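Local coordinates for protein putative amidohydrolase (Unidentified, PDB 3FEQ) that probably acts as a zinc-dependent prolidase of the amidohydrolase superfamily, hydrolysing dipeptides that end in proline, at residues Ser194-Asn206 with Met289-Gln301. Residues are numbered along the deposited sequence; the frame is centred on the assembly and turned at random.
Sequences SGGVASPTDPIAN and MPPESVAKVASVQ
Lys296 reaches into the curl of the loop 194-206, where its NZ donates to Ser199 O at 2.9 Å, nearly in line with that carbonyl (C=O...N angle 170°), and more weakly to Asp202 O at 3.4 Å. A lysine suits the place because its long chain, bent at chi3 (-60°), carries the ammonium group to these two backbone carbonyls while CD passes Gly196 O and CG lies alongside Ile204 CG2. Nearby, the short hydroxyl arm of Ser293 gives a 2.7 Å bond from OG to Val197 O, in the carbonyl plane. Beta-branched residues make the apolar part, two branches letting one side chain meet two partners: Val197 sets CG1 against Val297 CB (4.0 Å) and CG2 against Val300 CG2, with Ile204 CD1 also reaching Val300 CG1. Tyr233 of strand 228-234 touches Val197, Ile204 and Val300. In the amidohydrolase TIM barrel the contact joins the loop after strand 189-192 to a segment that includes the short, weakly bonded helix 297-300. Asp202 suits the first loop because one carboxylate oxygen, OD1, accepts two donors, Ser199 OG at 2.7 Å and Gly196 N at 3.1 Å, bracing the curl that Lys296 enters; Ser199 OG is also hydrogen-bonded to His142 ND1. Gly195 O is hydrogen-bonded to His231, a zinc ligand.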
ATOM      1  N   SER C 194      -5.362   0.989  32.513  1.00 36.34           N
ATOM      2  CA  SER C 194      -4.929  -0.034  33.448  1.00 35.54           C
ATOM      3  C   SER C 194      -5.206  -1.430  32.859  1.00 39.40           C
ATOM      4  O   SER C 194      -6.038  -1.587  31.953  1.00 38.47           O
ATOM      5  CB  SER C 194      -5.681   0.159  34.776  1.00 34.41           C
ATOM      6  OG  SER C 194      -5.380  -0.828  35.739  1.00 24.79           O
ATOM      7  N   GLY C 195      -4.509  -2.436  33.386  1.00 37.48           N
ATOM      8  CA  GLY C 195      -4.885  -3.836  33.196  1.00 45.38           C
ATOM      9  C   GLY C 195      -6.296  -4.090  33.681  1.00 44.57           C
ATOM     10  O   GLY C 195      -6.861  -3.266  34.384  1.00 43.30           O
ATOM     11  N   GLY C 196      -6.876  -5.219  33.298  1.00 45.26           N
ATOM     12  CA  GLY C 196      -8.244  -5.510  33.690  1.00 61.26           C
ATOM     13  C   GLY C 196      -8.516  -6.956  34.044  1.00 71.63           C
ATOM     14  O   GLY C 196      -7.646  -7.650  34.566  1.00 78.44           O
ATOM     15  N   VAL C 197      -9.740  -7.400  33.772  1.00 74.63           N
ATOM     16  CA  VAL C 197     -10.163  -8.754  34.108  1.00 74.92           C
ATOM     17  C   VAL C 197     -10.511  -9.571  32.849  1.00 83.08           C
ATOM     18  O   VAL C 197     -10.102 -10.729  32.718  1.00 82.84           O
ATOM     19  CB  VAL C 197     -11.354  -8.730  35.097  1.00 70.97           C
ATOM     20  CG1 VAL C 197     -11.900 -10.138  35.326  1.00 69.72           C
ATOM     21  CG2 VAL C 197     -10.941  -8.077  36.420  1.00 57.55           C
ATOM     22  N   ALA C 198     -11.205  -8.936  31.901  1.00 86.18           N
ATOM     23  CA  ALA C 198     -11.797  -9.623  30.747  1.00 82.42           C
ATOM     24  C   ALA C 198     -10.892  -9.689  29.506  1.00 85.37           C
ATOM     25  O   ALA C 198     -11.322 -10.137  28.440  1.00 89.50           O
ATOM     26  CB  ALA C 198     -13.142  -8.987  30.392  1.00 79.74           C
ATOM     27  N   SER C 199      -9.647  -9.246  29.644  1.00 82.94           N
ATOM     28  CA  SER C 199      -8.673  -9.298  28.550  1.00 82.24           C
ATOM     29  C   SER C 199      -7.598 -10.351  28.825  1.00 83.62           C
ATOM     30  O   SER C 199      -7.273 -10.609  29.987  1.00 85.70           O
ATOM     31  CB  SER C 199      -8.026  -7.925  28.355  1.00 82.66           C
ATOM     32  OG  SER C 199      -7.737  -7.312  29.602  1.00 81.14           O
ATOM     33  N   PRO C 200      -7.046 -10.971  27.761  1.00 86.17           N
ATOM     34  CA  PRO C 200      -6.095 -12.094  27.920  1.00 87.06           C
ATOM     35  C   PRO C 200      -4.719 -11.793  28.564  1.00 85.34           C
ATOM     36  O   PRO C 200      -4.275 -12.552  29.432  1.00 84.27           O
ATOM     37  CB  PRO C 200      -5.929 -12.632  26.489  1.00 86.32           C
ATOM     38  CG  PRO C 200      -6.328 -11.508  25.597  1.00 85.34           C
ATOM     39  CD  PRO C 200      -7.355 -10.700  26.344  1.00 83.42           C
ATOM     40  N   THR C 201      -4.057 -10.709  28.151  1.00 83.85           N
ATOM     41  CA  THR C 201      -2.603 -10.571  28.355  1.00 79.47           C
ATOM     42  C   THR C 201      -2.150  -9.644  29.491  1.00 76.11           C
ATOM     43  O   THR C 201      -1.011  -9.741  29.946  1.00 73.97           O
ATOM     44  CB  THR C 201      -1.855 -10.188  27.049  1.00 77.27           C
ATOM     45  OG1 THR C 201      -2.385  -8.967  26.518  1.00 80.50           O
ATOM     46  CG2 THR C 201      -1.995 -11.284  26.012  1.00 82.14           C
ATOM     47  N   ASP C 202      -3.032  -8.758  29.943  1.00 74.14           N
ATOM     48  CA  ASP C 202      -2.651  -7.719  30.905  1.00 72.03           C
ATOM     49  C   ASP C 202      -3.058  -8.045  32.336  1.00 69.87           C
ATOM     50  O   ASP C 202      -4.250  -8.113  32.644  1.00 68.68           O
ATOM     51  CB  ASP C 202      -3.222  -6.354  30.498  1.00 72.60           C
ATOM     52  CG  ASP C 202      -4.641  -6.450  29.947  1.00 77.28           C
ATOM     53  OD1 ASP C 202      -5.579  -5.939  30.603  1.00 72.97           O
ATOM     54  OD2 ASP C 202      -4.817  -7.036  28.852  1.00 82.03           O
ATOM     55  N   PRO C 203      -2.062  -8.257  33.219  1.00 66.57           N
ATOM     56  CA  PRO C 203      -2.316  -8.298  34.654  1.00 62.54           C
ATOM     57  C   PRO C 203      -2.828  -6.960  35.179  1.00 61.31           C
ATOM     58  O   PRO C 203      -2.392  -5.894  34.728  1.00 56.95           O
ATOM     59  CB  PRO C 203      -0.941  -8.617  35.246  1.00 60.57           C
ATOM     60  CG  PRO C 203       0.025  -8.249  34.203  1.00 57.37           C
ATOM     61  CD  PRO C 203      -0.646  -8.505  32.908  1.00 58.11           C
ATOM     62  N   ILE C 204      -3.753  -7.035  36.130  1.00 60.46           N
ATOM     63  CA  ILE C 204      -4.477  -5.868  36.629  1.00 60.08           C
ATOM     64  C   ILE C 204      -3.581  -4.808  37.309  1.00 58.59           C
ATOM     65  O   ILE C 204      -3.887  -3.613  37.282  1.00 55.12           O
ATOM     66  CB  ILE C 204      -5.666  -6.304  37.536  1.00 56.95           C
ATOM     67  CG1 ILE C 204      -5.813  -5.371  38.734  1.00 58.12           C
ATOM     68  CG2 ILE C 204      -5.489  -7.750  37.997  1.00 65.40           C
ATOM     69  CD1 ILE C 204      -6.735  -5.880  39.779  1.00 74.91           C
ATOM     70  N   ALA C 205      -2.440  -5.239  37.837  1.00 56.67           N
ATOM     71  CA  ALA C 205      -1.539  -4.348  38.571  1.00 56.45           C
ATOM     72  C   ALA C 205      -0.913  -3.219  37.751  1.00 55.46           C
ATOM     73  O   ALA C 205      -0.548  -2.181  38.310  1.00 59.87           O
ATOM     74  CB  ALA C 205      -0.447  -5.150  39.290  1.00 54.44           C
ATOM     75  N   ASN C 206      -0.767  -3.403  36.443  1.00 50.61           N
ATOM     76  CA  ASN C 206      -0.007  -2.416  35.678  1.00 53.36           C
ATOM     77  C   ASN C 206      -0.782  -1.451  34.787  1.00 48.08           C
ATOM     78  O   ASN C 206      -1.940  -1.677  34.454  1.00 55.82           O
ATOM     79  CB  ASN C 206       1.196  -3.027  34.956  1.00 57.69           C
ATOM     80  CG  ASN C 206       0.824  -4.172  34.054  1.00 57.16           C
ATOM     81  OD1 ASN C 206       1.046  -5.337  34.392  1.00 54.40           O
ATOM     82  ND2 ASN C 206       0.295  -3.852  32.875  1.00 41.83           N
ATOM     83  N   MET C 289     -16.406 -17.244  29.578  1.00102.27           N
ATOM     84  CA  MET C 289     -15.245 -16.352  29.709  1.00100.91           C
ATOM     85  C   MET C 289     -13.980 -17.149  30.076  1.00106.02           C
ATOM     86  O   MET C 289     -13.996 -17.913  31.051  1.00106.59           O
ATOM     87  CB  MET C 289     -15.502 -15.244  30.744  1.00 98.98           C
ATOM     88  CG  MET C 289     -14.457 -14.118  30.714  1.00 98.97           C
ATOM     89  SD  MET C 289     -14.475 -12.963  32.106  1.00 96.97           S
ATOM     90  CE  MET C 289     -14.297 -14.093  33.494  1.00 97.14           C
ATOM     91  N   PRO C 290     -12.895 -16.991  29.276  1.00107.03           N
ATOM     92  CA  PRO C 290     -11.617 -17.720  29.370  1.00105.86           C
ATOM     93  C   PRO C 290     -11.108 -17.947  30.800  1.00107.15           C
ATOM     94  O   PRO C 290     -11.214 -17.045  31.633  1.00107.39           O
ATOM     95  CB  PRO C 290     -10.636 -16.824  28.591  1.00104.01           C
ATOM     96  CG  PRO C 290     -11.453 -15.685  28.024  1.00102.98           C
ATOM     97  CD  PRO C 290     -12.889 -16.066  28.130  1.00104.50           C
ATOM     98  N   PRO C 291     -10.558 -19.149  31.079  1.00107.81           N
ATOM     99  CA  PRO C 291     -10.238 -19.618  32.437  1.00108.71           C
ATOM    100  C   PRO C 291      -9.244 -18.753  33.230  1.00111.87           C
ATOM    101  O   PRO C 291      -9.261 -18.785  34.468  1.00111.84           O
ATOM    102  CB  PRO C 291      -9.656 -21.015  32.194  1.00105.70           C
ATOM    103  CG  PRO C 291     -10.216 -21.435  30.879  1.00103.84           C
ATOM    104  CD  PRO C 291     -10.257 -20.181  30.069  1.00105.07           C
ATOM    105  N   GLU C 292      -8.396 -17.994  32.531  1.00113.73           N
ATOM    106  CA  GLU C 292      -7.409 -17.116  33.186  1.00113.92           C
ATOM    107  C   GLU C 292      -7.908 -15.676  33.410  1.00111.68           C
ATOM    108  O   GLU C 292      -7.199 -14.848  33.994  1.00110.94           O
ATOM    109  CB  GLU C 292      -6.058 -17.133  32.442  1.00112.26           C
ATOM    110  CG  GLU C 292      -5.970 -16.218  31.216  1.00117.92           C
ATOM    111  CD  GLU C 292      -6.613 -16.816  29.966  1.00126.84           C
ATOM    112  OE1 GLU C 292      -6.869 -18.041  29.943  1.00128.29           O
ATOM    113  OE2 GLU C 292      -6.855 -16.059  28.999  1.00127.43           O
ATOM    114  N   SER C 293      -9.124 -15.391  32.940  1.00109.06           N
ATOM    115  CA  SER C 293      -9.825 -14.140  33.252  1.00102.27           C
ATOM    116  C   SER C 293     -10.603 -14.276  34.565  1.00103.70           C
ATOM    117  O   SER C 293     -10.716 -13.317  35.339  1.00102.95           O
ATOM    118  CB  SER C 293     -10.769 -13.753  32.108  1.00 97.52           C
ATOM    119  OG  SER C 293     -10.125 -12.916  31.162  1.00 83.68           O
ATOM    120  N   VAL C 294     -11.111 -15.482  34.816  1.00101.76           N
ATOM    121  CA  VAL C 294     -11.794 -15.801  36.068  1.00 98.64           C
ATOM    122  C   VAL C 294     -10.801 -16.004  37.211  1.00 97.93           C
ATOM    123  O   VAL C 294     -11.184 -15.972  38.382  1.00103.32           O
ATOM    124  CB  VAL C 294     -12.683 -17.064  35.947  1.00 99.53           C
ATOM    125  CG1 VAL C 294     -13.996 -16.865  36.695  1.00 96.90           C
ATOM    126  CG2 VAL C 294     -12.944 -17.417  34.487  1.00 99.15           C
ATOM    127  N   ALA C 295      -9.530 -16.222  36.875  1.00 91.91           N
ATOM    128  CA  ALA C 295      -8.467 -16.213  37.880  1.00 89.72           C
ATOM    129  C   ALA C 295      -8.261 -14.804  38.441  1.00 90.67           C
ATOM    130  O   ALA C 295      -8.012 -14.637  39.639  1.00 93.23           O
ATOM    131  CB  ALA C 295      -7.175 -16.749  37.297  1.00 85.87           C
ATOM    132  N   LYS C 296      -8.417 -13.804  37.571  1.00 88.14           N
ATOM    133  CA  LYS C 296      -8.203 -12.395  37.918  1.00 84.40           C
ATOM    134  C   LYS C 296      -9.367 -11.761  38.680  1.00 89.71           C
ATOM    135  O   LYS C 296      -9.189 -10.744  39.351  1.00 90.44           O
ATOM    136  CB  LYS C 296      -7.902 -11.569  36.662  1.00 81.73           C
ATOM    137  CG  LYS C 296      -6.417 -11.365  36.396  1.00 77.32           C
ATOM    138  CD  LYS C 296      -6.173 -10.611  35.100  1.00 74.04           C
ATOM    139  CE  LYS C 296      -6.737 -11.360  33.901  1.00 58.89           C
ATOM    140  NZ  LYS C 296      -6.110 -10.911  32.627  1.00 49.34           N
ATOM    141  N   VAL C 297     -10.551 -12.361  38.580  1.00 92.36           N
ATOM    142  CA  VAL C 297     -11.751 -11.794  39.198  1.00 91.97           C
ATOM    143  C   VAL C 297     -11.791 -11.970  40.727  1.00 89.94           C
ATOM    144  O   VAL C 297     -12.470 -11.212  41.422  1.00 83.54           O
ATOM    145  CB  VAL C 297     -13.059 -12.309  38.511  1.00 91.98           C
ATOM    146  CG1 VAL C 297     -13.511 -13.640  39.096  1.00 90.31           C
ATOM    147  CG2 VAL C 297     -14.174 -11.270  38.606  1.00 91.56           C
ATOM    148  N   ALA C 298     -11.024 -12.934  41.242  1.00 91.97           N
ATOM    149  CA  ALA C 298     -11.004 -13.250  42.674  1.00 93.27           C
ATOM    150  C   ALA C 298     -10.578 -12.053  43.532  1.00 94.60           C
ATOM    151  O   ALA C 298     -11.154 -11.796  44.595  1.00 91.69           O
ATOM    152  CB  ALA C 298     -10.099 -14.460  42.941  1.00 89.39           C
ATOM    153  N   SER C 299      -9.614 -11.290  43.026  1.00 94.70           N
ATOM    154  CA  SER C 299      -8.930 -10.273  43.818  1.00 93.85           C
ATOM    155  C   SER C 299      -9.686  -8.951  43.921  1.00 93.91           C
ATOM    156  O   SER C 299      -9.654  -8.294  44.958  1.00 99.22           O
ATOM    157  CB  SER C 299      -7.520 -10.028  43.267  1.00 94.21           C
ATOM    158  OG  SER C 299      -7.559  -9.472  41.965  1.00 92.39           O
ATOM    159  N   VAL C 300     -10.341  -8.548  42.837  1.00 91.85           N
ATOM    160  CA  VAL C 300     -10.889  -7.196  42.742  1.00 83.89           C
ATOM    161  C   VAL C 300     -12.171  -6.994  43.533  1.00 81.84           C
ATOM    162  O   VAL C 300     -12.471  -5.878  43.954  1.00 85.95           O
ATOM    163  CB  VAL C 300     -11.121  -6.751  41.283  1.00 80.83           C
ATOM    164  CG1 VAL C 300      -9.995  -5.874  40.823  1.00 72.35           C
ATOM    165  CG2 VAL C 300     -11.275  -7.948  40.363  1.00 86.96           C
ATOM    166  N   GLN C 301     -12.917  -8.074  43.744  1.00 79.39           N
ATOM    167  CA  GLN C 301     -14.198  -8.000  44.442  1.00 77.78           C
ATOM    168  C   GLN C 301     -14.005  -7.860  45.942  1.00 77.69           C
ATOM    169  O   GLN C 301     -14.891  -7.365  46.639  1.00 77.55           O
ATOM    170  CB  GLN C 301     -15.034  -9.239  44.146  1.00 78.83           C
ATOM    171  CG  GLN C 301     -14.235 -10.525  44.178  1.00 81.98           C
ATOM    172  CD  GLN C 301     -15.073 -11.720  44.550  1.00 87.41           C
ATOM    173  OE1 GLN C 301     -14.544 -12.770  44.909  1.00 86.54           O
ATOM    174  NE2 GLN C 301     -16.393 -11.570  44.471  1.00 87.53           N
TER